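Side-chain contacts in probable dipeptidase (Pseudomonas aeruginosa, PDB 3B40), which probably hydrolyses dipeptides as a metal-dependent dipeptidase of the membrane dipeptidase family: residues I115-E120 with G157-G162; G334-V339 with I383-S388; S174-P179 with I243-S248; L143-S148 with S192-Q197. The protein carries 11 engineered substitutions. One frame throughout, in Å; residues are numbered along the deposited sequence.

Contact 1 of 4, residues I115-E120 with G157-G162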
loop_
_atom_site.group_PDB
_atom_site.type_symbol
_atom_site.label_atom_id
_atom_site.label_comp_id
_atom_site.label_asym_id
_atom_site.label_seq_id
_atom_site.Cartn_x
_atom_site.Cartn_y
_atom_site.Cartn_z
ATOM N N ILE A 115 -2.049 -14.828 -12.798
ATOM C CA ILE A 115 -2.166 -14.611 -11.355
ATOM C C ILE A 115 -1.365 -15.691 -10.627
ATOM O O ILE A 115 -1.509 -16.876 -10.921
ATOM C CB ILE A 115 -3.647 -14.577 -10.890
ATOM C CG1 ILE A 115 -4.386 -13.429 -11.584
ATOM C CG2 ILE A 115 -3.748 -14.371 -9.362
ATOM C CD1 ILE A 115 -5.941 -13.478 -11.423
ATOM N N ALA A 116 -0.494 -15.266 -9.717
ATOM C CA ALA A 116 0.290 -16.161 -8.863
ATOM C C ALA A 116 -0.453 -16.524 -7.571
ATOM O O ALA A 116 -0.859 -15.639 -6.806
ATOM C CB ALA A 116 1.602 -15.495 -8.524
ATOM N N TYR A 117 -0.632 -17.822 -7.344
ATOM C CA TYR A 117 -1.283 -18.328 -6.140
ATOM C C TYR A 117 -0.285 -18.783 -5.081
ATOM O O TYR A 117 -0.698 -19.190 -3.992
ATOM C CB TYR A 117 -2.314 -19.429 -6.476
ATOM C CG TYR A 117 -3.308 -18.947 -7.497
ATOM C CD1 TYR A 117 -4.313 -18.057 -7.136
ATOM C CD2 TYR A 117 -3.218 -19.334 -8.835
ATOM C CE1 TYR A 117 -5.216 -17.571 -8.074
ATOM C CE2 TYR A 117 -4.135 -18.854 -9.788
ATOM C CZ TYR A 117 -5.121 -17.981 -9.388
ATOM O OH TYR A 117 -6.042 -17.488 -10.283
ATOM N N SER A 118 1.012 -18.652 -5.388
ATOM C CA SER A 118 2.097 -19.001 -4.466
ATOM C C SER A 118 3.417 -18.374 -4.953
ATOM O O SER A 118 3.518 -17.937 -6.102
ATOM C CB SER A 118 2.262 -20.523 -4.416
ATOM O OG SER A 118 2.635 -21.004 -5.696
ATOM N N PRO A 119 4.437 -18.324 -4.083
ATOM C CA PRO A 119 5.729 -17.819 -4.577
ATOM C C PRO A 119 6.271 -18.670 -5.742
ATOM O O PRO A 119 6.890 -18.121 -6.662
ATOM C CB PRO A 119 6.620 -17.843 -3.336
ATOM C CG PRO A 119 5.902 -18.661 -2.322
ATOM C CD PRO A 119 4.476 -18.682 -2.651
ATOM N N GLU A 120 5.964 -19.974 -5.750
ATOM C CA GLU A 120 6.309 -20.852 -6.889
ATOM C C GLU A 120 5.706 -20.386 -8.197
ATOM O O GLU A 120 6.422 -20.259 -9.196
ATOM C CB GLU A 120 5.898 -22.312 -6.620
ATOM C CG GLU A 120 6.725 -22.987 -5.504
ATOM C CD GLU A 120 6.534 -22.371 -4.089
ATOM O OE1 GLU A 120 5.389 -22.085 -3.644
ATOM O OE2 GLU A 120 7.572 -22.185 -3.414
ATOM N N GLY A 157 -8.677 -16.579 -5.186
ATOM C CA GLY A 157 -7.332 -16.124 -5.546
ATOM C C GLY A 157 -6.629 -15.124 -4.650
ATOM O O GLY A 157 -5.435 -14.830 -4.844
ATOM N N VAL A 158 -7.323 -14.605 -3.641
ATOM C CA VAL A 158 -6.684 -13.630 -2.749
ATOM C C VAL A 158 -5.572 -14.312 -1.914
ATOM O O VAL A 158 -5.780 -15.390 -1.362
ATOM C CB VAL A 158 -7.730 -12.891 -1.856
ATOM C CG1 VAL A 158 -7.052 -12.176 -0.658
ATOM C CG2 VAL A 158 -8.525 -11.917 -2.700
ATOM N N ARG A 159 -4.395 -13.701 -1.859
ATOM C CA ARG A 159 -3.274 -14.300 -1.144
ATOM C C ARG A 159 -2.671 -13.419 -0.035
ATOM O O ARG A 159 -1.762 -13.858 0.693
ATOM C CB ARG A 159 -2.208 -14.758 -2.151
ATOM C CG ARG A 159 -2.618 -15.989 -2.972
ATOM C CD ARG A 159 -2.819 -17.208 -2.096
ATOM N NE ARG A 159 -3.363 -18.351 -2.831
ATOM C CZ ARG A 159 -4.656 -18.624 -3.033
ATOM N NH1 ARG A 159 -5.630 -17.829 -2.593
ATOM N NH2 ARG A 159 -4.969 -19.712 -3.716
ATOM N N MET A 160 -3.210 -12.199 0.115
ATOM C CA MET A 160 -2.761 -11.235 1.132
ATOM C C MET A 160 -3.991 -10.404 1.477
ATOM O O MET A 160 -4.760 -10.077 0.581
ATOM C CB MET A 160 -1.632 -10.319 0.574
ATOM C CG MET A 160 -1.031 -9.267 1.592
ATOM S SD MET A 160 0.579 -8.405 1.232
ATOM C CE MET A 160 0.246 -7.556 -0.311
ATOM N N PHE A 161 -4.173 -10.094 2.767
ATOM C CA PHE A 161 -5.313 -9.316 3.271
ATOM C C PHE A 161 -4.834 -8.273 4.291
ATOM O O PHE A 161 -4.134 -8.595 5.284
ATOM C CB PHE A 161 -6.357 -10.259 3.927
ATOM C CG PHE A 161 -7.544 -9.537 4.541
ATOM C CD1 PHE A 161 -7.626 -9.336 5.916
ATOM C CD2 PHE A 161 -8.559 -9.052 3.740
ATOM C CE1 PHE A 161 -8.731 -8.656 6.490
ATOM C CE2 PHE A 161 -9.657 -8.376 4.309
ATOM C CZ PHE A 161 -9.736 -8.171 5.661
ATOM N N GLY A 162 -5.162 -7.025 4.012
ATOM C CA GLY A 162 -4.948 -5.943 4.977
ATOM C C GLY A 162 -6.282 -5.544 5.546
ATOM O O GLY A 162 -7.230 -5.314 4.812
HETATM O O HOH W 1 -2.895 -14.210 -5.788
#

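Contact 2 of 4, residues G334-V339 with I383-S388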
loop_
_atom_site.group_PDB
_atom_site.type_symbol
_atom_site.label_atom_id
_atom_site.label_comp_id
_atom_site.label_asym_id
_atom_site.label_seq_id
_atom_site.Cartn_x
_atom_site.Cartn_y
_atom_site.Cartn_z
ATOM N N GLY A 334 12.044 12.613 -3.435
ATOM C CA GLY A 334 12.708 11.907 -4.531
ATOM C C GLY A 334 13.266 10.555 -4.136
ATOM O O GLY A 334 12.941 10.015 -3.084
ATOM N N LEU A 335 14.132 10.014 -4.989
ATOM C CA LEU A 335 14.792 8.746 -4.729
ATOM C C LEU A 335 15.698 8.821 -3.509
ATOM O O LEU A 335 15.889 7.819 -2.833
ATOM C CB LEU A 335 15.593 8.262 -5.965
ATOM C CG LEU A 335 14.750 7.819 -7.185
ATOM C CD1 LEU A 335 15.601 7.677 -8.441
ATOM C CD2 LEU A 335 13.929 6.542 -6.920
ATOM N N LYS A 336 16.234 9.993 -3.203
ATOM C CA LYS A 336 17.095 10.117 -2.027
ATOM C C LYS A 336 16.320 9.703 -0.775
ATOM O O LYS A 336 16.788 8.883 0.006
ATOM C CB LYS A 336 17.611 11.552 -1.852
ATOM C CG LYS A 336 18.427 11.763 -0.534
ATOM C CD LYS A 336 18.786 13.226 -0.297
ATOM C CE LYS A 336 19.615 13.411 0.997
ATOM N NZ LYS A 336 18.830 12.938 2.210
ATOM N N GLU A 337 15.140 10.286 -0.604
ATOM C CA GLU A 337 14.266 10.019 0.553
ATOM C C GLU A 337 13.751 8.584 0.601
ATOM O O GLU A 337 13.730 7.954 1.655
ATOM C CB GLU A 337 13.095 10.990 0.540
ATOM C CG GLU A 337 13.499 12.417 0.945
ATOM C CD GLU A 337 13.929 13.310 -0.201
ATOM O OE1 GLU A 337 14.061 12.846 -1.352
ATOM O OE2 GLU A 337 14.123 14.522 0.067
ATOM N N LEU A 338 13.346 8.064 -0.552
ATOM C CA LEU A 338 12.917 6.694 -0.602
ATOM C C LEU A 338 14.017 5.765 -0.083
ATOM O O LEU A 338 13.743 4.870 0.712
ATOM C CB LEU A 338 12.496 6.289 -2.026
ATOM C CG LEU A 338 12.067 4.822 -2.105
ATOM C CD1 LEU A 338 10.969 4.438 -1.090
ATOM C CD2 LEU A 338 11.679 4.432 -3.537
ATOM N N VAL A 339 15.247 5.962 -0.530
ATOM C CA VAL A 339 16.324 5.056 -0.088
ATOM C C VAL A 339 16.829 5.352 1.341
ATOM O O VAL A 339 17.289 4.446 2.041
ATOM C CB VAL A 339 17.443 4.962 -1.140
ATOM C CG1 VAL A 339 18.646 4.116 -0.634
ATOM C CG2 VAL A 339 16.850 4.332 -2.398
ATOM N N ILE A 383 22.296 0.824 -5.841
ATOM C CA ILE A 383 23.699 0.598 -6.243
ATOM C C ILE A 383 24.621 1.710 -5.679
ATOM O O ILE A 383 25.626 1.448 -5.016
ATOM C CB ILE A 383 23.823 0.508 -7.789
ATOM C CG1 ILE A 383 23.181 -0.788 -8.294
ATOM C CG2 ILE A 383 25.275 0.561 -8.223
ATOM C CD1 ILE A 383 22.862 -0.789 -9.799
ATOM N N THR A 384 24.223 2.950 -5.904
ATOM C CA THR A 384 24.983 4.124 -5.492
ATOM C C THR A 384 25.271 4.133 -3.975
ATOM O O THR A 384 26.351 4.545 -3.533
ATOM C CB THR A 384 24.227 5.381 -5.957
ATOM O OG1 THR A 384 24.139 5.344 -7.392
ATOM C CG2 THR A 384 24.908 6.673 -5.512
ATOM N N ARG A 385 24.321 3.654 -3.181
ATOM C CA ARG A 385 24.532 3.629 -1.740
ATOM C C ARG A 385 25.325 2.452 -1.244
ATOM O O ARG A 385 25.651 2.397 -0.060
ATOM C CB ARG A 385 23.221 3.689 -1.001
ATOM C CG ARG A 385 22.539 4.941 -1.336
ATOM C CD ARG A 385 21.991 5.618 -0.134
ATOM N NE ARG A 385 21.109 6.650 -0.615
ATOM C CZ ARG A 385 20.223 7.272 0.129
ATOM N NH1 ARG A 385 20.072 6.945 1.413
ATOM N NH2 ARG A 385 19.485 8.196 -0.421
ATOM N N GLY A 386 25.626 1.508 -2.121
ATOM C CA GLY A 386 26.489 0.387 -1.763
ATOM C C GLY A 386 25.810 -0.948 -1.483
ATOM O O GLY A 386 26.445 -1.864 -0.953
ATOM N N TYR A 387 24.531 -1.075 -1.838
ATOM C CA TYR A 387 23.851 -2.376 -1.755
ATOM C C TYR A 387 24.385 -3.366 -2.813
ATOM O O TYR A 387 24.612 -2.991 -3.974
ATOM C CB TYR A 387 22.344 -2.208 -1.915
ATOM C CG TYR A 387 21.674 -1.570 -0.717
ATOM C CD1 TYR A 387 21.596 -0.179 -0.595
ATOM C CD2 TYR A 387 21.131 -2.356 0.301
ATOM C CE1 TYR A 387 20.973 0.413 0.491
ATOM C CE2 TYR A 387 20.517 -1.767 1.423
ATOM C CZ TYR A 387 20.444 -0.384 1.500
ATOM O OH TYR A 387 19.857 0.208 2.599
ATOM N N SER A 388 24.543 -4.624 -2.411
ATOM C CA SER A 388 25.022 -5.646 -3.310
ATOM C C SER A 388 23.882 -6.117 -4.176
ATOM O O SER A 388 22.731 -5.856 -3.873
ATOM C CB SER A 388 25.587 -6.816 -2.530
ATOM O OG SER A 388 24.544 -7.470 -1.832
#

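Contact 3 of 4, residues S174-P179 with I243-S248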
loop_
_atom_site.group_PDB
_atom_site.type_symbol
_atom_site.label_atom_id
_atom_site.label_comp_id
_atom_site.label_asym_id
_atom_site.label_seq_id
_atom_site.Cartn_x
_atom_site.Cartn_y
_atom_site.Cartn_z
ATOM N N SER A 174 -8.214 2.107 12.390
ATOM C CA SER A 174 -7.263 2.585 11.413
ATOM C C SER A 174 -6.241 3.513 12.092
ATOM O O SER A 174 -6.519 4.086 13.139
ATOM C CB SER A 174 -7.999 3.297 10.277
ATOM O OG SER A 174 -7.088 3.954 9.399
ATOM N N SER A 175 -5.069 3.661 11.497
ATOM C CA SER A 175 -4.137 4.697 11.941
ATOM C C SER A 175 -4.645 6.091 11.531
ATOM O O SER A 175 -4.173 7.118 12.033
ATOM C CB SER A 175 -2.742 4.428 11.378
ATOM O OG SER A 175 -2.695 4.507 9.940
ATOM N N ARG A 176 -5.616 6.121 10.614
ATOM C CA ARG A 176 -6.156 7.388 10.096
ATOM C C ARG A 176 -7.662 7.379 10.194
ATOM O O ARG A 176 -8.349 7.201 9.168
ATOM C CB ARG A 176 -5.709 7.605 8.648
ATOM C CG ARG A 176 -4.238 8.029 8.538
ATOM C CD ARG A 176 -3.886 8.330 7.088
ATOM N NE ARG A 176 -3.832 7.109 6.274
ATOM C CZ ARG A 176 -3.480 7.077 4.988
ATOM N NH1 ARG A 176 -3.453 5.911 4.330
ATOM N NH2 ARG A 176 -3.163 8.213 4.355
ATOM N N PRO A 177 -8.186 7.549 11.425
ATOM C CA PRO A 177 -9.632 7.691 11.591
ATOM C C PRO A 177 -10.111 8.938 10.836
ATOM O O PRO A 177 -9.432 9.991 10.849
ATOM C CB PRO A 177 -9.837 7.847 13.130
ATOM C CG PRO A 177 -8.500 8.068 13.736
ATOM C CD PRO A 177 -7.435 7.683 12.701
ATOM N N LEU A 178 -11.230 8.805 10.133
ATOM C CA LEU A 178 -11.787 9.968 9.440
ATOM C C LEU A 178 -12.965 10.617 10.151
ATOM O O LEU A 178 -14.013 9.974 10.349
ATOM C CB LEU A 178 -12.287 9.600 8.059
ATOM C CG LEU A 178 -11.315 9.329 6.931
ATOM C CD1 LEU A 178 -12.147 9.397 5.632
ATOM C CD2 LEU A 178 -10.172 10.351 6.951
ATOM N N PRO A 179 -12.839 11.922 10.436
ATOM C CA PRO A 179 -13.927 12.650 11.080
ATOM C C PRO A 179 -15.172 12.755 10.189
ATOM O O PRO A 179 -16.280 12.831 10.698
ATOM C CB PRO A 179 -13.322 14.018 11.357
ATOM C CG PRO A 179 -12.249 14.184 10.360
ATOM C CD PRO A 179 -11.683 12.791 10.149
ATOM N N ILE A 243 4.263 10.677 11.601
ATOM C CA ILE A 243 2.837 10.654 11.390
ATOM C C ILE A 243 2.390 9.259 11.820
ATOM O O ILE A 243 3.180 8.315 11.763
ATOM C CB ILE A 243 2.447 10.952 9.892
ATOM C CG1 ILE A 243 3.230 10.069 8.921
ATOM C CG2 ILE A 243 2.633 12.439 9.548
ATOM C CD1 ILE A 243 2.726 10.177 7.393
ATOM N N LYS A 244 1.146 9.137 12.267
ATOM C CA LYS A 244 0.574 7.854 12.738
ATOM C C LYS A 244 0.512 6.791 11.666
ATOM O O LYS A 244 0.645 5.613 11.983
ATOM C CB LYS A 244 -0.807 8.090 13.360
ATOM C CG LYS A 244 -0.654 8.923 14.617
ATOM C CD LYS A 244 -1.901 9.219 15.388
ATOM C CE LYS A 244 -1.431 10.128 16.566
ATOM N NZ LYS A 244 -2.483 10.453 17.559
ATOM N N ARG A 245 0.331 7.224 10.418
ATOM C CA ARG A 245 0.403 6.355 9.216
ATOM C C ARG A 245 1.739 5.615 9.041
ATOM O O ARG A 245 1.770 4.498 8.509
ATOM C CB ARG A 245 0.039 7.155 7.946
ATOM C CG ARG A 245 -0.031 6.335 6.585
ATOM C CD ARG A 245 -0.843 5.025 6.619
ATOM N NE ARG A 245 -0.848 4.393 5.260
ATOM C CZ ARG A 245 -0.011 3.447 4.849
ATOM N NH1 ARG A 245 0.890 2.912 5.679
ATOM N NH2 ARG A 245 -0.092 3.002 3.597
ATOM N N ASN A 246 2.832 6.198 9.549
ATOM C CA ASN A 246 4.168 5.580 9.511
ATOM C C ASN A 246 4.455 4.677 10.740
ATOM O O ASN A 246 3.728 4.749 11.742
ATOM C CB ASN A 246 5.232 6.692 9.356
ATOM C CG ASN A 246 5.325 7.225 7.921
ATOM O OD1 ASN A 246 4.658 6.712 7.023
ATOM N ND2 ASN A 246 6.234 8.187 7.680
ATOM N N LEU A 247 5.507 3.849 10.659
ATOM C CA LEU A 247 5.843 2.832 11.660
ATOM C C LEU A 247 6.880 3.314 12.724
ATOM O O LEU A 247 7.901 3.931 12.392
ATOM C CB LEU A 247 6.402 1.595 10.944
ATOM C CG LEU A 247 5.454 0.768 10.047
ATOM C CD1 LEU A 247 6.194 -0.332 9.328
ATOM C CD2 LEU A 247 4.327 0.166 10.885
ATOM N N SER A 248 6.615 3.029 13.986
ATOM C CA SER A 248 7.588 3.253 15.049
ATOM C C SER A 248 8.584 2.122 14.902
ATOM O O SER A 248 8.274 1.113 14.266
ATOM C CB SER A 248 6.928 3.183 16.415
ATOM O OG SER A 248 6.403 1.883 16.662
#

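Contact 4 of 4, residues L143-S148 with S192-Q197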
loop_
_atom_site.group_PDB
_atom_site.type_symbol
_atom_site.label_atom_id
_atom_site.label_comp_id
_atom_site.label_asym_id
_atom_site.label_seq_id
_atom_site.Cartn_x
_atom_site.Cartn_y
_atom_site.Cartn_z
ATOM N N LEU A 143 -16.718 -6.283 3.939
ATOM C CA LEU A 143 -17.044 -7.659 4.313
ATOM C C LEU A 143 -18.118 -7.790 5.403
ATOM O O LEU A 143 -18.600 -8.897 5.642
ATOM C CB LEU A 143 -15.790 -8.450 4.729
ATOM C CG LEU A 143 -14.492 -8.446 3.909
ATOM C CD1 LEU A 143 -13.480 -9.417 4.540
ATOM C CD2 LEU A 143 -14.789 -8.811 2.458
ATOM N N GLY A 144 -18.474 -6.700 6.082
ATOM C CA GLY A 144 -19.498 -6.784 7.139
ATOM C C GLY A 144 -19.017 -7.672 8.278
ATOM O O GLY A 144 -17.824 -7.670 8.588
ATOM N N ASP A 145 -19.922 -8.446 8.882
ATOM C CA ASP A 145 -19.579 -9.338 10.006
ATOM C C ASP A 145 -19.316 -10.774 9.574
ATOM O O ASP A 145 -19.256 -11.678 10.412
ATOM C CB ASP A 145 -20.695 -9.375 11.057
ATOM C CG ASP A 145 -20.977 -8.015 11.695
ATOM O OD1 ASP A 145 -20.039 -7.193 11.814
ATOM O OD2 ASP A 145 -22.155 -7.777 12.084
ATOM N N ASP A 146 -19.133 -11.004 8.281
ATOM C CA ASP A 146 -19.071 -12.373 7.812
ATOM C C ASP A 146 -17.629 -12.859 7.629
ATOM O O ASP A 146 -16.991 -12.584 6.613
ATOM C CB ASP A 146 -19.928 -12.511 6.546
ATOM C CG ASP A 146 -19.998 -13.918 6.023
ATOM O OD1 ASP A 146 -19.616 -14.885 6.721
ATOM O OD2 ASP A 146 -20.466 -14.055 4.872
ATOM N N LEU A 147 -17.131 -13.595 8.619
ATOM C CA LEU A 147 -15.785 -14.198 8.574
ATOM C C LEU A 147 -15.594 -15.142 7.386
ATOM O O LEU A 147 -14.495 -15.234 6.812
ATOM C CB LEU A 147 -15.524 -14.967 9.886
ATOM C CG LEU A 147 -14.102 -15.174 10.396
ATOM C CD1 LEU A 147 -13.340 -13.858 10.552
ATOM C CD2 LEU A 147 -14.150 -15.915 11.723
ATOM N N SER A 148 -16.660 -15.836 6.992
ATOM C CA SER A 148 -16.546 -16.773 5.875
ATOM C C SER A 148 -16.257 -16.054 4.557
ATOM O O SER A 148 -15.909 -16.700 3.570
ATOM C CB SER A 148 -17.782 -17.672 5.759
ATOM O OG SER A 148 -18.890 -16.932 5.306
ATOM N N SER A 192 -11.548 -5.822 17.024
ATOM C CA SER A 192 -12.789 -6.299 17.637
ATOM C C SER A 192 -12.641 -7.802 17.853
ATOM O O SER A 192 -11.663 -8.407 17.368
ATOM C CB SER A 192 -13.995 -5.988 16.739
ATOM O OG SER A 192 -13.964 -6.733 15.514
ATOM N N PRO A 193 -13.589 -8.425 18.581
ATOM C CA PRO A 193 -13.560 -9.891 18.652
ATOM C C PRO A 193 -13.563 -10.596 17.272
ATOM O O PRO A 193 -12.848 -11.575 17.081
ATOM C CB PRO A 193 -14.807 -10.209 19.492
ATOM C CG PRO A 193 -14.903 -8.983 20.406
ATOM C CD PRO A 193 -14.663 -7.864 19.439
ATOM N N LEU A 194 -14.337 -10.088 16.313
ATOM C CA LEU A 194 -14.328 -10.679 14.974
ATOM C C LEU A 194 -12.979 -10.437 14.241
ATOM O O LEU A 194 -12.489 -11.338 13.543
ATOM C CB LEU A 194 -15.557 -10.230 14.166
ATOM C CG LEU A 194 -16.793 -11.157 14.078
ATOM C CD1 LEU A 194 -17.265 -11.721 15.416
ATOM C CD2 LEU A 194 -17.964 -10.457 13.390
ATOM N N GLY A 195 -12.345 -9.274 14.438
ATOM C CA GLY A 195 -11.017 -9.035 13.857
ATOM C C GLY A 195 -9.979 -10.016 14.402
ATOM O O GLY A 195 -9.102 -10.496 13.677
ATOM N N LYS A 196 -10.078 -10.317 15.691
ATOM C CA LYS A 196 -9.217 -11.311 16.330
ATOM C C LYS A 196 -9.466 -12.722 15.769
ATOM O O LYS A 196 -8.530 -13.467 15.544
ATOM C CB LYS A 196 -9.442 -11.302 17.852
ATOM C CG LYS A 196 -8.948 -10.037 18.509
ATOM C CD LYS A 196 -9.041 -10.179 20.015
ATOM C CE LYS A 196 -8.089 -9.237 20.694
ATOM N NZ LYS A 196 -8.839 -8.050 21.026
ATOM N N GLN A 197 -10.725 -13.065 15.546
ATOM C CA GLN A 197 -11.077 -14.303 14.888
ATOM C C GLN A 197 -10.598 -14.299 13.426
ATOM O O GLN A 197 -10.221 -15.345 12.901
ATOM C CB GLN A 197 -12.598 -14.519 14.974
ATOM C CG GLN A 197 -13.061 -14.796 16.415
ATOM C CD GLN A 197 -14.566 -14.865 16.581
ATOM O OE1 GLN A 197 -15.294 -15.159 15.642
ATOM N NE2 GLN A 197 -15.032 -14.660 17.808
#

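Contact 1 of 4, residues I115-E120 with G157-G162
Tyr117 and Arg159 carry this contact, with Gly157 filling in at the ring edge. Residues 115-120 run from strand 113-115 into helix 119-127. Residues 157-162 run from helix 148-155 into strand 160-162. Both strands pair with strand 131-138, so the contact joins two connections of the parallel barrel. The Tyr117 ring presents an edge to Gly157, with CE1 3.6 Å from Gly157 CA. Gly157 has positive phi and closes a Schellman motif after helix 148-155. Its lack of a side chain lets the ring come this close. Arg159 approaches Tyr117 at a slant. Tyr117 CD1 sits over one guanidinium face toward its rim, and ring and guanidinium planes are 54° apart. Arg159 NH2 comes within 3.8 Å of Tyr117 CB. The arginine chain turns at CB-CG (chi2 -63°), which brings NE to the Tyr117 carbonyl. Arg159 NE donates to Tyr117 O at 3.0 Å, with an N-H...O angle of 144°. A water bridges the two backbones, donating to Ala116 O at 2.7 Å and to Gly157 O at 2.8 Å. Arg159 NH1 donates to Val158 O at 2.7 Å and also to Ala154 O. Gln408 of helix 389-409 is a second donor to Tyr117 O. Backbone carbonyls thus probably offset part of the Arg159 charge, and one guanidinium joins the end of helix 148-155 to the turn into helix 119-127.

Contact 2 of 4, residues G334-V339 with I383-S388
Val339 and Arg385 bring their CA atoms to 8.5 Å, the nearest approach of the two backbones. In this TIM-barrel protein the segments belong to the helices before and after strand 354-357. Residues 334-339 open helix 335-349, with Gly334 at its N-cap position. Residues 383-388 close helix 375-385, and Gly386 ends it in a Schellman motif. Ser388 then caps the start of helix 389-409. The gap between the backbones is bridged by the long side chain of Arg385. Val339 reaches toward it from the opposite direction. Val339 CG1, anti to its own N (chi1 175°), lies over one face of the guanidinium and toward the rim, 3.5 Å from Arg385 NE. The Lys336 chain crosses the arginine at about a right angle, with Lys336 CG 3.7 Å from Arg385 NH2. A carbonyl of the first helical turn takes the polar end. Arg385 NH2 uses a lone pair of Lys336 O, in the carbonyl plane, though the bond is bent (N-H...O 134°) and the oxygen stands off the guanidinium plane. Acids next to the segments hold the rest of the group. Arg385 NH1 forms salt bridges with Asp340 and Asp343, and NE forms one with Glu381. Lys336 NZ also pairs with Asp340, so this carboxylate probably offsets the two like charges. They remain apart, with Lys336 NZ 5.5 Å from Arg385 NH2. The one direct bond between the segments, Arg385 NH2 to Lys336 O, measures 2.8 Å.

Contact 3 of 4, residues S174-P179 with I243-S248
Ser175 and Arg176 meet Lys244 and Arg245 where two loops of the TIM barrel touch. One loop follows strand 160-162 and the other follows strand 230-235. Ser174 shapes the first loop without touching the second. Its OG accepts from Arg176 N at 2.9 Å, which makes an ST turn and fixes the bend of the backbone through Ser175. Ser175 comes next, and here the backbones are nearest, with Ser175 CA 5.5 Å from Arg245 CA. Ser175 CB rests 3.6 Å from Lys244 O. Ser175 OG lies between its backbone N and carbonyl carbon (chi1 64°), which turns it to Arg245, with OG 3.7 Å from Arg245 CA. That hydroxyl also has a weak hydrogen bond with Gln213 O. Residues 243-246 answer with a type I turn, closed by Asn246 N to Ile243 O. Lys244 CB backs onto Ser175 O, while the rest of its chain leads away.

Arg176 is the last residue of this segment to touch. Its chain bends at chi3 (-71°) and carries the guanidinium across the Arg245 chain at a slant. Arg245 CG stands over the centre of one face of that group. The two guanidinium planes are 62° apart, so the groups do not stack. Their charged atoms are nevertheless close and both are donors. Other residues supply the acceptors: Gln213 OE1 takes a hydrogen from Arg176 NH1, and His234 O takes one from Arg245 NH2. Tyr270 packs against both arginines. At the edge of the Arg245 guanidinium, Arg176 NH1 is 3.2 Å from Arg245 NE.

Contact 4 of 4, residues L143-S148 with S192-Q197
Leu147 makes the better enclosed side of this contact, against the first turns of helix 193-205. Its CD2 is 3.9 Å from Gln197 CB, and its CD1 is 4.0 Å from Leu194 O. Leu147 CG lies roughly anti to the backbone N (chi1 -154°), which sends both methyls onto the helix. The side chains of Leu147 and Gln197 cross at about a right angle. Gln197 OE1 also comes near Leu147 CD2, at 4.2 Å. Ala198 and Arg201 extend the helix surface that Leu147 touches.

The segments belong to the outer part of the TIM barrel. Residues 143-148 lead from strand 131-138 into helix 148-155, and residues 192-197 start the helix before strand 208-210. Each side has its own cap. Ser192 OG accepts from Gly195 N at the helix start, at 3.2 Å. Across from it, a type II' turn spans Leu143 to Asp146. Asp146 OD1 then receives Ser148 OG at 2.6 Å, on the syn side of the carboxylate, and a weak bond from Ser148 N. These bonds shape the two segments separately, and the touch between them is van der Waals.

The other side is more open to solvent and less well ordered, though its distances are short. There Asp145, an exposed residue, meets Leu194. Leu194 CD2 is 3.5 Å from Asp145 O and 3.8 Å from Asp145 CB. Leu194 was modelled in two conformers, so this approach describes one of them and is less certain. Asp145, Leu194 and Gln197 also touch a crystal neighbour.

In the fold
All four contacts belong to the same TIM-barrel dipeptidase fold. Contacts 1 and 4 alternate along the chain and touch: Phe161 CE2 packs 4.0 Å from Leu143 CD1. Contacts 3 and 4 also alternate, but their nearest atoms stay about 10 Å apart. Contact 3 is about 10 Å from contact 1 and from contact 2, again between nearest atoms. Contacts 2 and 4 are the farthest pair, with centres 40 Å apart on opposite sides of the chain's centre. The calcium and cadmium ligands seen here lie outside every segment. Contact 2 adjoins a calcium ion bound by His14 and Asp389 in this crystal: Asp389 directly follows Ser388, and Ile383 packs on His14.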